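Local coordinates for sensor histidine kinase (Pseudomonas syringae pv. tomato, PDB 3CIT), which probably acts as a phosphorelay sensor kinase in a two-component system, this chain being the GAF domain of the longer protein, at residues 41-46 with 128-133; 52-55 with 59-62; 84-89 with 133-138; 110-115 with 140-145. All blocks are in the same frame, centred on the assembly; numbering follows the deposited sequence.

In the fold
Along the chain 41-46 comes first, then the two segments of contact 2, then 84-89 and 110-115, before helix 128-156 supplies the second segments of contacts 1, 3 and 4. Contact 1 ties that helix to the end of helix 29-43, contact 3 to the approach to an outermost strand, and contact 4 to the middle strand, 111-119. Contacts 1 and 3 touch and share Ser-133, whereas the centres of contacts 1 and 4 are about 17 Å apart. Contact 2, a hairpin at the other edge, touches contact 4 through Trp-54. The strand order 61-66, 48-53, 111-119, 98-105, 87-90 is that expected of a GAF domain, with helix 128-156 packed against the sheet and meeting the second subunit.

Contact 1. Residues 41-46 with 128-133; sequences CAFVAM and GEDIES
Phe-43 sends its ring out opposite the backbone N (chi1 -166°) and reaches across to Asp-130, whose own CG lies anti to the carbonyl carbon (chi1 -74°), a torsion that turns the carboxylate toward the ring. Asp-130 OD1 comes within 3.3 Å of Phe-43 CE2, and the ring and carboxylate planes stand 70° apart. Beside this pair, Val-44 CG1 packs against Asp-130 CB at 3.9 Å, the two side chains running past each other in opposite directions. The carboxylate is held from two quarters. OD1 forms a salt bridge with Arg-13 NE, which probably favours the charged form, while one water donates to both Asp-130 OD2 (2.7 Å) and Phe-43 O (2.8 Å), linking the two segments through solvent. Val-44 is the first residue to leave helical angles, and a Schellman motif closes the helix: Met-46 N bonds Cys-41 O at 2.9 Å, and Ala-45, with positive phi, takes the C-prime place. The contact therefore joins the C-terminal end of helix 29-43 to the first turns of helix 128-156; helix 3-26 packs on Phe-43 through Arg-13 and Leu-16, and Leu-117 of strand 111-119 meets Val-44.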
loop_
_atom_site.group_PDB
_atom_site.type_symbol
_atom_site.label_atom_id
_atom_site.label_comp_id
_atom_site.label_asym_id
_atom_site.label_seq_id
_atom_site.Cartn_x
_atom_site.Cartn_y
_atom_site.Cartn_z
ATOM N N CYS A 41 -15.046 -8.966 -10.075
ATOM C CA CYS A 41 -15.257 -10.410 -9.980
ATOM C C CYS A 41 -14.750 -11.164 -11.217
ATOM O O CYS A 41 -14.038 -12.159 -11.073
ATOM C CB CYS A 41 -16.732 -10.739 -9.692
ATOM S SG CYS A 41 -17.255 -10.254 -8.042
ATOM N N ALA A 42 -15.081 -10.686 -12.410
ATOM C CA ALA A 42 -14.677 -11.332 -13.643
ATOM C C ALA A 42 -13.165 -11.342 -13.795
ATOM O O ALA A 42 -12.580 -12.341 -14.243
ATOM C CB ALA A 42 -15.346 -10.650 -14.891
ATOM N N PHE A 43 -12.545 -10.235 -13.402
ATOM C CA PHE A 43 -11.113 -10.010 -13.631
ATOM C C PHE A 43 -10.263 -11.081 -12.962
ATOM O O PHE A 43 -9.282 -11.532 -13.520
ATOM C CB PHE A 43 -10.678 -8.618 -13.177
ATOM C CG PHE A 43 -9.315 -8.235 -13.700
ATOM C CD1 PHE A 43 -9.133 -7.957 -15.046
ATOM C CD2 PHE A 43 -8.215 -8.191 -12.864
ATOM C CE1 PHE A 43 -7.850 -7.630 -15.550
ATOM C CE2 PHE A 43 -6.938 -7.854 -13.387
ATOM C CZ PHE A 43 -6.781 -7.595 -14.706
ATOM N N VAL A 44 -10.689 -11.519 -11.785
ATOM C CA VAL A 44 -9.949 -12.527 -11.018
ATOM C C VAL A 44 -10.699 -13.859 -10.890
ATOM O O VAL A 44 -10.333 -14.693 -10.065
ATOM C CB VAL A 44 -9.501 -11.988 -9.622
ATOM C CG1 VAL A 44 -8.365 -10.936 -9.764
ATOM C CG2 VAL A 44 -10.697 -11.478 -8.807
ATOM N N ALA A 45 -11.725 -14.035 -11.715
ATOM C CA ALA A 45 -12.495 -15.261 -11.807
ATOM C C ALA A 45 -13.038 -15.661 -10.424
ATOM O O ALA A 45 -12.971 -16.820 -10.042
ATOM C CB ALA A 45 -11.616 -16.381 -12.407
HETATM N N MSE A 46 -13.558 -14.692 -9.684
HETATM C CA MSE A 46 -14.212 -14.974 -8.397
HETATM C C MSE A 46 -15.724 -14.840 -8.587
HETATM O O MSE A 46 -16.188 -13.839 -9.118
HETATM C CB MSE A 46 -13.632 -14.049 -7.311
HETATM C CG MSE A 46 -12.128 -14.384 -7.090
HETATM SE SE MSE A 46 -11.247 -13.404 -5.652
HETATM C CE MSE A 46 -12.125 -14.127 -4.067
ATOM N N GLY A 128 -0.423 -10.704 -7.163
ATOM C CA GLY A 128 -0.340 -9.452 -6.440
ATOM C C GLY A 128 -0.710 -8.237 -7.265
ATOM O O GLY A 128 -1.376 -7.326 -6.762
ATOM N N GLU A 129 -0.312 -8.204 -8.531
ATOM C CA GLU A 129 -0.602 -7.013 -9.315
ATOM C C GLU A 129 -2.061 -6.961 -9.834
ATOM O O GLU A 129 -2.564 -5.887 -10.182
ATOM C CB GLU A 129 0.402 -6.850 -10.435
ATOM C CG GLU A 129 0.808 -5.451 -10.579
ATOM C CD GLU A 129 1.903 -5.287 -11.556
ATOM O OE1 GLU A 129 1.823 -5.868 -12.666
ATOM O OE2 GLU A 129 2.846 -4.572 -11.178
ATOM N N ASP A 130 -2.723 -8.112 -9.897
ATOM C CA ASP A 130 -4.179 -8.137 -10.028
ATOM C C ASP A 130 -4.829 -7.527 -8.793
ATOM O O ASP A 130 -5.738 -6.723 -8.905
ATOM C CB ASP A 130 -4.724 -9.559 -10.260
ATOM C CG ASP A 130 -4.464 -10.090 -11.646
ATOM O OD1 ASP A 130 -4.066 -9.311 -12.542
ATOM O OD2 ASP A 130 -4.723 -11.287 -11.845
ATOM N N ILE A 131 -4.365 -7.931 -7.611
ATOM C CA ILE A 131 -4.877 -7.389 -6.367
ATOM C C ILE A 131 -4.672 -5.877 -6.267
ATOM O O ILE A 131 -5.615 -5.148 -5.955
ATOM C CB ILE A 131 -4.266 -8.097 -5.146
ATOM C CG1 ILE A 131 -4.743 -9.555 -5.097
ATOM C CG2 ILE A 131 -4.693 -7.340 -3.826
ATOM C CD1 ILE A 131 -4.120 -10.396 -3.980
ATOM N N GLU A 132 -3.464 -5.410 -6.604
ATOM C CA GLU A 132 -3.177 -3.987 -6.623
ATOM C C GLU A 132 -4.059 -3.193 -7.605
ATOM O O GLU A 132 -4.479 -2.093 -7.299
ATOM C CB GLU A 132 -1.714 -3.742 -6.994
ATOM C CG GLU A 132 -0.712 -4.098 -5.967
ATOM C CD GLU A 132 0.702 -3.644 -6.427
ATOM O OE1 GLU A 132 1.273 -4.264 -7.297
ATOM O OE2 GLU A 132 1.205 -2.662 -5.902
ATOM N N SER A 133 -4.330 -3.762 -8.771
ATOM C CA SER A 133 -5.213 -3.150 -9.757
ATOM C C SER A 133 -6.645 -3.070 -9.224
ATOM O O SER A 133 -7.295 -2.023 -9.347
ATOM C CB SER A 133 -5.125 -3.926 -11.087
ATOM O OG SER A 133 -3.805 -3.874 -11.572
HETATM O O HOH W 1 -6.635 -12.401 -13.365
#

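Contact 2. Residues 52-55 with 59-62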
loop_
_atom_site.group_PDB
_atom_site.type_symbol
_atom_site.label_atom_id
_atom_site.label_comp_id
_atom_site.label_asym_id
_atom_site.label_seq_id
_atom_site.Cartn_x
_atom_site.Cartn_y
_atom_site.Cartn_z
ATOM N N LEU A 52 -20.066 -3.089 0.337
ATOM C CA LEU A 52 -20.571 -2.658 1.629
ATOM C C LEU A 52 -20.239 -1.193 1.779
ATOM O O LEU A 52 -19.130 -0.787 1.459
ATOM C CB LEU A 52 -19.866 -3.411 2.744
ATOM C CG LEU A 52 -20.076 -4.907 2.807
ATOM C CD1 LEU A 52 -19.329 -5.472 4.031
ATOM C CD2 LEU A 52 -21.593 -5.241 2.848
ATOM N N GLU A 53 -21.179 -0.405 2.277
ATOM C CA GLU A 53 -20.934 0.996 2.571
ATOM C C GLU A 53 -21.553 1.371 3.916
ATOM O O GLU A 53 -22.578 0.817 4.318
ATOM C CB GLU A 53 -21.484 1.887 1.473
ATOM C CG GLU A 53 -20.707 1.777 0.162
ATOM C CD GLU A 53 -21.440 2.450 -0.972
ATOM O OE1 GLU A 53 -21.676 3.661 -0.865
ATOM O OE2 GLU A 53 -21.763 1.760 -1.961
ATOM N N TRP A 54 -20.890 2.275 4.624
ATOM C CA TRP A 54 -21.351 2.733 5.948
ATOM C C TRP A 54 -21.057 4.223 6.136
ATOM O O TRP A 54 -20.235 4.783 5.453
ATOM C CB TRP A 54 -20.699 1.906 7.053
ATOM C CG TRP A 54 -19.205 1.829 6.972
ATOM C CD1 TRP A 54 -18.303 2.758 7.417
ATOM C CD2 TRP A 54 -18.450 0.775 6.409
ATOM N NE1 TRP A 54 -17.024 2.345 7.144
ATOM C CE2 TRP A 54 -17.082 1.130 6.522
ATOM C CE3 TRP A 54 -18.785 -0.432 5.792
ATOM C CZ2 TRP A 54 -16.070 0.307 6.080
ATOM C CZ3 TRP A 54 -17.769 -1.264 5.368
ATOM C CH2 TRP A 54 -16.424 -0.877 5.491
ATOM N N GLY A 55 -21.748 4.857 7.063
ATOM C CA GLY A 55 -21.551 6.279 7.363
ATOM C C GLY A 55 -21.163 6.404 8.827
ATOM O O GLY A 55 -20.528 5.466 9.367
ATOM N N GLY A 59 -25.380 2.565 9.668
ATOM C CA GLY A 59 -24.761 1.245 9.803
ATOM C C GLY A 59 -24.304 0.759 8.448
ATOM O O GLY A 59 -24.203 1.545 7.507
ATOM N N VAL A 60 -24.065 -0.539 8.340
ATOM C CA VAL A 60 -23.548 -1.111 7.098
ATOM C C VAL A 60 -24.708 -1.425 6.165
ATOM O O VAL A 60 -25.723 -2.008 6.585
ATOM C CB VAL A 60 -22.740 -2.381 7.353
ATOM C CG1 VAL A 60 -22.183 -2.937 6.058
ATOM C CG2 VAL A 60 -21.625 -2.098 8.328
ATOM N N GLN A 61 -24.573 -1.027 4.914
ATOM C CA GLN A 61 -25.557 -1.340 3.892
ATOM C C GLN A 61 -24.841 -2.052 2.745
ATOM O O GLN A 61 -23.750 -1.656 2.375
ATOM C CB GLN A 61 -26.215 -0.054 3.395
ATOM C CG GLN A 61 -26.985 0.730 4.487
ATOM C CD GLN A 61 -28.154 -0.051 5.069
ATOM O OE1 GLN A 61 -28.891 -0.713 4.333
ATOM N NE2 GLN A 61 -28.332 0.019 6.397
ATOM N N THR A 62 -25.475 -3.096 2.209
ATOM C CA THR A 62 -24.986 -3.831 1.047
ATOM C C THR A 62 -25.549 -3.131 -0.180
ATOM O O THR A 62 -26.752 -3.110 -0.388
ATOM C CB THR A 62 -25.450 -5.302 1.121
ATOM O OG1 THR A 62 -24.883 -5.904 2.289
ATOM C CG2 THR A 62 -25.058 -6.084 -0.128
HETATM O O HOH W 2 -24.781 4.009 6.825
#
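Glu-53 and Gln-61 form an antiparallel hydrogen-bonded pair, the backbone core of the beta hairpin made by strands 48-53 and 61-66 at one edge of the GAF-domain sheet. The evidence is reciprocal: Glu-53 N donates to Gln-61 O over 2.9 Å, and Gln-61 N returns the bond to Glu-53 O over 2.8 Å, both with N-H...O angles of 166°. Next to it, Leu-52 and Thr-62 make a non-hydrogen-bonded pair with their CA atoms 4.6 Å apart, and a CA-H...O contact from Leu-52 CA to Gln-61 O accompanies it.

Leu-52 and Thr-62 turn their side chains to one face of the sheet, Glu-53 and Gln-61 to the other. On the first face Leu-52 CD2 lies 3.4 Å from Thr-62 OG1 and also reaches Val-60 CG1, at 4.0 Å. Val-60 divides its two methyls: CG1, anti to the backbone N (chi1 -178°), goes to Leu-52, and CG2 lies 4.2 Å from Trp-54 CE3, with the two side chains side by side and pointing the same way. The indole NE1 is bonded to Ser-111 O on the neighbouring strand, while Glu-53 OE2 forms a salt bridge with Arg-33 NE and a hydrogen bond with Thr-63 OG1. Toward the turn, one water donates to Gly-59 O at 2.6 Å and weakly accepts from Gly-55 N.

Contact 3. Residues 84-89 with 133-138; sequences IGPQWL and SLQLLA
Packing without a polar bond across the two segments joins Gln-135 to the Gly-85 and Pro-86 link. The CA atoms of Pro-86 and Gln-135 are 7.0 Å apart, close enough for one side chain to bridge the gap, and it is the glutamine that does so. A fully extended first torsion (chi1 -180°) carries its CG off the helix, and the chain then bends at chi2 (60°), bringing the amide up to the peptide between the two loop residues. Gln-135 CD stands 4.8 Å from Pro-86 CD, and the two side chains meet at a slant. One end of the amide does the touching, and whether that end is nitrogen or oxygen is doubtful.

Backbone conformation shapes the other side. Gly-85 has a positive phi of 78°, a conformation that glycine adopts readily, and the proline ring follows at once. On the helix, Leu-137 N bonds Ser-133 O at 2.9 Å and Ala-138 N bonds Leu-134 O at 3.0 Å, both helical i to i-4 bonds.

Contacts between subunits make up the third kind: Ile-84 bonds through its backbone N and O to Glu-23 and Gln-22 of the fourth subunit, and Pro-86 O to Arg-39 of that subunit.

Within the chain, Pro-86 also packs on Ile-131, one turn earlier on the same helix, while Gln-135 rests on Pro-103. Helix 128-156 thus packs against the sheet of the GAF domain, beside strand 98-105 and the loop that enters edge strand 87-90.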
loop_
_atom_site.group_PDB
_atom_site.type_symbol
_atom_site.label_atom_id
_atom_site.label_comp_id
_atom_site.label_asym_id
_atom_site.label_seq_id
_atom_site.Cartn_x
_atom_site.Cartn_y
_atom_site.Cartn_z
ATOM N N ILE A 84 -6.502 -0.274 5.851
ATOM C CA ILE A 84 -5.624 0.283 4.836
ATOM C C ILE A 84 -5.234 -0.917 3.947
ATOM O O ILE A 84 -4.583 -1.868 4.378
ATOM C CB ILE A 84 -4.372 0.917 5.490
ATOM C CG1 ILE A 84 -4.811 2.048 6.474
ATOM C CG2 ILE A 84 -3.397 1.408 4.443
ATOM C CD1 ILE A 84 -3.721 2.911 7.022
ATOM N N GLY A 85 -5.586 -0.887 2.700
ATOM C CA GLY A 85 -5.121 -1.940 1.837
ATOM C C GLY A 85 -5.912 -3.224 2.008
ATOM O O GLY A 85 -6.794 -3.351 2.871
ATOM N N PRO A 86 -5.607 -4.170 1.158
ATOM C CA PRO A 86 -6.423 -5.347 1.023
ATOM C C PRO A 86 -6.213 -6.366 2.130
ATOM O O PRO A 86 -5.330 -6.209 2.969
ATOM C CB PRO A 86 -6.005 -5.908 -0.313
ATOM C CG PRO A 86 -4.767 -5.336 -0.681
ATOM C CD PRO A 86 -4.473 -4.162 0.211
ATOM N N GLN A 87 -7.047 -7.388 2.100
ATOM C CA GLN A 87 -6.921 -8.538 2.988
ATOM C C GLN A 87 -7.430 -9.762 2.215
ATOM O O GLN A 87 -8.538 -9.739 1.634
ATOM C CB GLN A 87 -7.738 -8.344 4.266
ATOM C CG GLN A 87 -7.538 -9.496 5.309
ATOM C CD GLN A 87 -8.204 -9.279 6.650
ATOM O OE1 GLN A 87 -7.826 -9.900 7.673
ATOM N NE2 GLN A 87 -9.182 -8.421 6.672
ATOM N N TRP A 88 -6.647 -10.825 2.234
ATOM C CA TRP A 88 -7.064 -12.124 1.689
ATOM C C TRP A 88 -7.435 -13.036 2.824
ATOM O O TRP A 88 -6.644 -13.210 3.749
ATOM C CB TRP A 88 -5.914 -12.747 0.928
ATOM C CG TRP A 88 -6.222 -14.072 0.310
ATOM C CD1 TRP A 88 -5.741 -15.302 0.706
ATOM C CD2 TRP A 88 -7.086 -14.319 -0.810
ATOM N NE1 TRP A 88 -6.274 -16.296 -0.101
ATOM C CE2 TRP A 88 -7.087 -15.728 -1.041
ATOM C CE3 TRP A 88 -7.847 -13.506 -1.642
ATOM C CZ2 TRP A 88 -7.814 -16.309 -2.072
ATOM C CZ3 TRP A 88 -8.608 -14.114 -2.654
ATOM C CH2 TRP A 88 -8.555 -15.490 -2.861
ATOM N N LEU A 89 -8.606 -13.648 2.755
ATOM C CA LEU A 89 -9.081 -14.511 3.809
ATOM C C LEU A 89 -9.365 -15.919 3.298
ATOM O O LEU A 89 -9.955 -16.076 2.235
ATOM C CB LEU A 89 -10.411 -13.999 4.367
ATOM C CG LEU A 89 -10.476 -12.593 4.946
ATOM C CD1 LEU A 89 -11.965 -12.254 5.278
ATOM C CD2 LEU A 89 -9.644 -12.603 6.192
ATOM N N SER A 133 -4.330 -3.762 -8.771
ATOM C CA SER A 133 -5.213 -3.150 -9.757
ATOM C C SER A 133 -6.645 -3.070 -9.224
ATOM O O SER A 133 -7.295 -2.023 -9.347
ATOM C CB SER A 133 -5.125 -3.926 -11.087
ATOM O OG SER A 133 -3.805 -3.874 -11.572
ATOM N N LEU A 134 -7.146 -4.159 -8.628
ATOM C CA LEU A 134 -8.483 -4.144 -8.022
ATOM C C LEU A 134 -8.572 -3.144 -6.874
ATOM O O LEU A 134 -9.588 -2.477 -6.736
ATOM C CB LEU A 134 -8.906 -5.537 -7.533
ATOM C CG LEU A 134 -9.071 -6.575 -8.646
ATOM C CD1 LEU A 134 -9.443 -7.935 -8.105
ATOM C CD2 LEU A 134 -10.126 -6.118 -9.661
ATOM N N GLN A 135 -7.526 -3.034 -6.063
ATOM C CA GLN A 135 -7.490 -2.021 -5.015
ATOM C C GLN A 135 -7.586 -0.606 -5.591
ATOM O O GLN A 135 -8.325 0.241 -5.089
ATOM C CB GLN A 135 -6.239 -2.164 -4.132
ATOM C CG GLN A 135 -6.209 -1.084 -3.019
ATOM C CD GLN A 135 -7.447 -1.147 -2.046
ATOM O OE1 GLN A 135 -8.463 -0.373 -2.167
ATOM N NE2 GLN A 135 -7.361 -2.080 -1.093
ATOM N N LEU A 136 -6.847 -0.324 -6.659
ATOM C CA LEU A 136 -7.004 0.980 -7.315
ATOM C C LEU A 136 -8.413 1.173 -7.899
ATOM O O LEU A 136 -8.990 2.260 -7.831
ATOM C CB LEU A 136 -5.946 1.188 -8.402
ATOM C CG LEU A 136 -5.996 2.555 -9.103
ATOM C CD1 LEU A 136 -5.802 3.710 -8.082
ATOM C CD2 LEU A 136 -4.937 2.624 -10.209
ATOM N N LEU A 137 -8.970 0.150 -8.530
ATOM C CA LEU A 137 -10.365 0.259 -9.028
ATOM C C LEU A 137 -11.350 0.639 -7.884
ATOM O O LEU A 137 -12.257 1.491 -8.066
ATOM C CB LEU A 137 -10.792 -1.051 -9.651
ATOM C CG LEU A 137 -12.042 -1.031 -10.495
ATOM C CD1 LEU A 137 -11.867 0.031 -11.591
ATOM C CD2 LEU A 137 -12.191 -2.445 -11.093
ATOM N N ALA A 138 -11.162 0.033 -6.708
ATOM C CA ALA A 138 -11.955 0.396 -5.512
ATOM C C ALA A 138 -11.747 1.854 -5.113
ATOM O O ALA A 138 -12.677 2.539 -4.750
ATOM C CB ALA A 138 -11.666 -0.541 -4.304
#

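Contact 4. Residues 110-115 with 140-145; sequences GSFGTL and LLAAHL
Phe-112, the residue that meets Ala-142 and Leu-145, departs from extended geometry (phi -109°, psi 9°), and both it and the following Gly-113 are bonded through the backbone to Leu-104, as in a beta bulge. Its CB points toward the helix, and the ring, set with CG between the backbone N and the carbonyl carbon (chi1 65°), extends to the Ala-142 turn. There the far end of the ring does the touching. Phe-112 CZ lies 3.7 Å from Ala-142 CB and 3.4 Å from Ala-142 O, the carbonyl oxygen sitting at the ring edge near its plane. This is the strand-to-helix packing of a GAF domain, in which helix 128-156 lies along one face of the antiparallel sheet and strand 111-119 runs through its middle. One turn further on, Leu-145 CB lies obliquely to the ring, 4.3 Å from Phe-112 CE1. Leu-104 of strand 98-105 packs on Phe-112, Ala-142 and Leu-145 alike, so one leucine backs all three touching residues. On the far side of the helix from the strand, Ala-143 packs on Leu-140 of the second subunit, and its carbonyl oxygen accepts a hydrogen bond from Asn-147 ND2 of that subunit.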
loop_
_atom_site.group_PDB
_atom_site.type_symbol
_atom_site.label_atom_id
_atom_site.label_comp_id
_atom_site.label_asym_id
_atom_site.label_seq_id
_atom_site.Cartn_x
_atom_site.Cartn_y
_atom_site.Cartn_z
ATOM N N GLY A 110 -11.217 8.017 7.170
ATOM C CA GLY A 110 -11.702 6.672 7.338
ATOM C C GLY A 110 -12.141 6.013 6.042
ATOM O O GLY A 110 -12.566 6.699 5.089
ATOM N N SER A 111 -12.072 4.690 6.018
ATOM C CA SER A 111 -12.707 3.927 4.935
ATOM C C SER A 111 -14.210 3.945 5.192
ATOM O O SER A 111 -14.629 3.725 6.338
ATOM C CB SER A 111 -12.183 2.497 4.934
ATOM O OG SER A 111 -12.898 1.682 4.004
ATOM N N PHE A 112 -15.007 4.161 4.150
ATOM C CA PHE A 112 -16.472 4.142 4.232
ATOM C C PHE A 112 -17.128 2.937 3.557
ATOM O O PHE A 112 -18.344 2.883 3.397
ATOM C CB PHE A 112 -17.044 5.433 3.653
ATOM C CG PHE A 112 -16.809 5.623 2.166
ATOM C CD1 PHE A 112 -17.666 5.081 1.233
ATOM C CD2 PHE A 112 -15.761 6.401 1.718
ATOM C CE1 PHE A 112 -17.473 5.318 -0.146
ATOM C CE2 PHE A 112 -15.563 6.638 0.354
ATOM C CZ PHE A 112 -16.394 6.067 -0.570
ATOM N N GLY A 113 -16.338 1.970 3.136
ATOM C CA GLY A 113 -16.899 0.776 2.539
ATOM C C GLY A 113 -15.816 -0.193 2.160
ATOM O O GLY A 113 -14.632 0.096 2.360
ATOM N N THR A 114 -16.239 -1.352 1.666
ATOM C CA THR A 114 -15.348 -2.414 1.229
ATOM C C THR A 114 -15.948 -3.104 0.043
ATOM O O THR A 114 -17.130 -3.466 0.071
ATOM C CB THR A 114 -15.151 -3.559 2.260
ATOM O OG1 THR A 114 -15.199 -3.027 3.576
ATOM C CG2 THR A 114 -13.834 -4.195 1.978
ATOM N N LEU A 115 -15.137 -3.283 -0.993
ATOM C CA LEU A 115 -15.473 -4.185 -2.071
ATOM C C LEU A 115 -15.059 -5.584 -1.611
ATOM O O LEU A 115 -13.904 -5.788 -1.192
ATOM C CB LEU A 115 -14.750 -3.714 -3.351
ATOM C CG LEU A 115 -15.018 -4.385 -4.684
ATOM C CD1 LEU A 115 -16.497 -4.249 -5.029
ATOM C CD2 LEU A 115 -14.084 -3.765 -5.809
ATOM N N LEU A 140 -10.840 4.301 -7.148
ATOM C CA LEU A 140 -11.508 5.122 -8.159
ATOM C C LEU A 140 -13.020 5.193 -7.899
ATOM O O LEU A 140 -13.610 6.276 -7.872
ATOM C CB LEU A 140 -11.254 4.576 -9.560
ATOM C CG LEU A 140 -9.836 4.770 -10.043
ATOM C CD1 LEU A 140 -9.625 3.945 -11.308
ATOM C CD2 LEU A 140 -9.545 6.278 -10.273
ATOM N N LEU A 141 -13.626 4.028 -7.676
ATOM C CA LEU A 141 -15.019 3.955 -7.266
ATOM C C LEU A 141 -15.311 4.842 -6.018
ATOM O O LEU A 141 -16.270 5.620 -5.999
ATOM C CB LEU A 141 -15.421 2.509 -6.998
ATOM C CG LEU A 141 -16.899 2.313 -6.592
ATOM C CD1 LEU A 141 -17.911 2.838 -7.646
ATOM C CD2 LEU A 141 -17.156 0.841 -6.144
ATOM N N ALA A 142 -14.511 4.687 -4.984
ATOM C CA ALA A 142 -14.673 5.459 -3.763
ATOM C C ALA A 142 -14.721 6.953 -4.003
ATOM O O ALA A 142 -15.576 7.638 -3.446
ATOM C CB ALA A 142 -13.559 5.108 -2.716
ATOM N N ALA A 143 -13.798 7.468 -4.818
ATOM C CA ALA A 143 -13.724 8.904 -5.044
ATOM C C ALA A 143 -15.021 9.432 -5.633
ATOM O O ALA A 143 -15.510 10.511 -5.267
ATOM C CB ALA A 143 -12.515 9.263 -5.969
ATOM N N HIS A 144 -15.559 8.662 -6.563
ATOM C CA HIS A 144 -16.774 9.016 -7.282
ATOM C C HIS A 144 -18.032 8.859 -6.421
ATOM O O HIS A 144 -18.923 9.703 -6.468
ATOM C CB HIS A 144 -16.864 8.183 -8.573
ATOM C CG HIS A 144 -15.821 8.555 -9.581
ATOM N ND1 HIS A 144 -15.698 9.840 -10.078
ATOM C CD2 HIS A 144 -14.837 7.832 -10.164
ATOM C CE1 HIS A 144 -14.671 9.891 -10.906
ATOM N NE2 HIS A 144 -14.137 8.685 -10.984
ATOM N N LEU A 145 -18.095 7.796 -5.630
ATOM C CA LEU A 145 -19.210 7.593 -4.700
ATOM C C LEU A 145 -19.218 8.682 -3.625
ATOM O O LEU A 145 -20.272 9.198 -3.249
ATOM C CB LEU A 145 -19.147 6.216 -4.047
ATOM C CG LEU A 145 -19.488 5.002 -4.925
ATOM C CD1 LEU A 145 -19.295 3.715 -4.130
ATOM C CD2 LEU A 145 -20.942 5.123 -5.475
#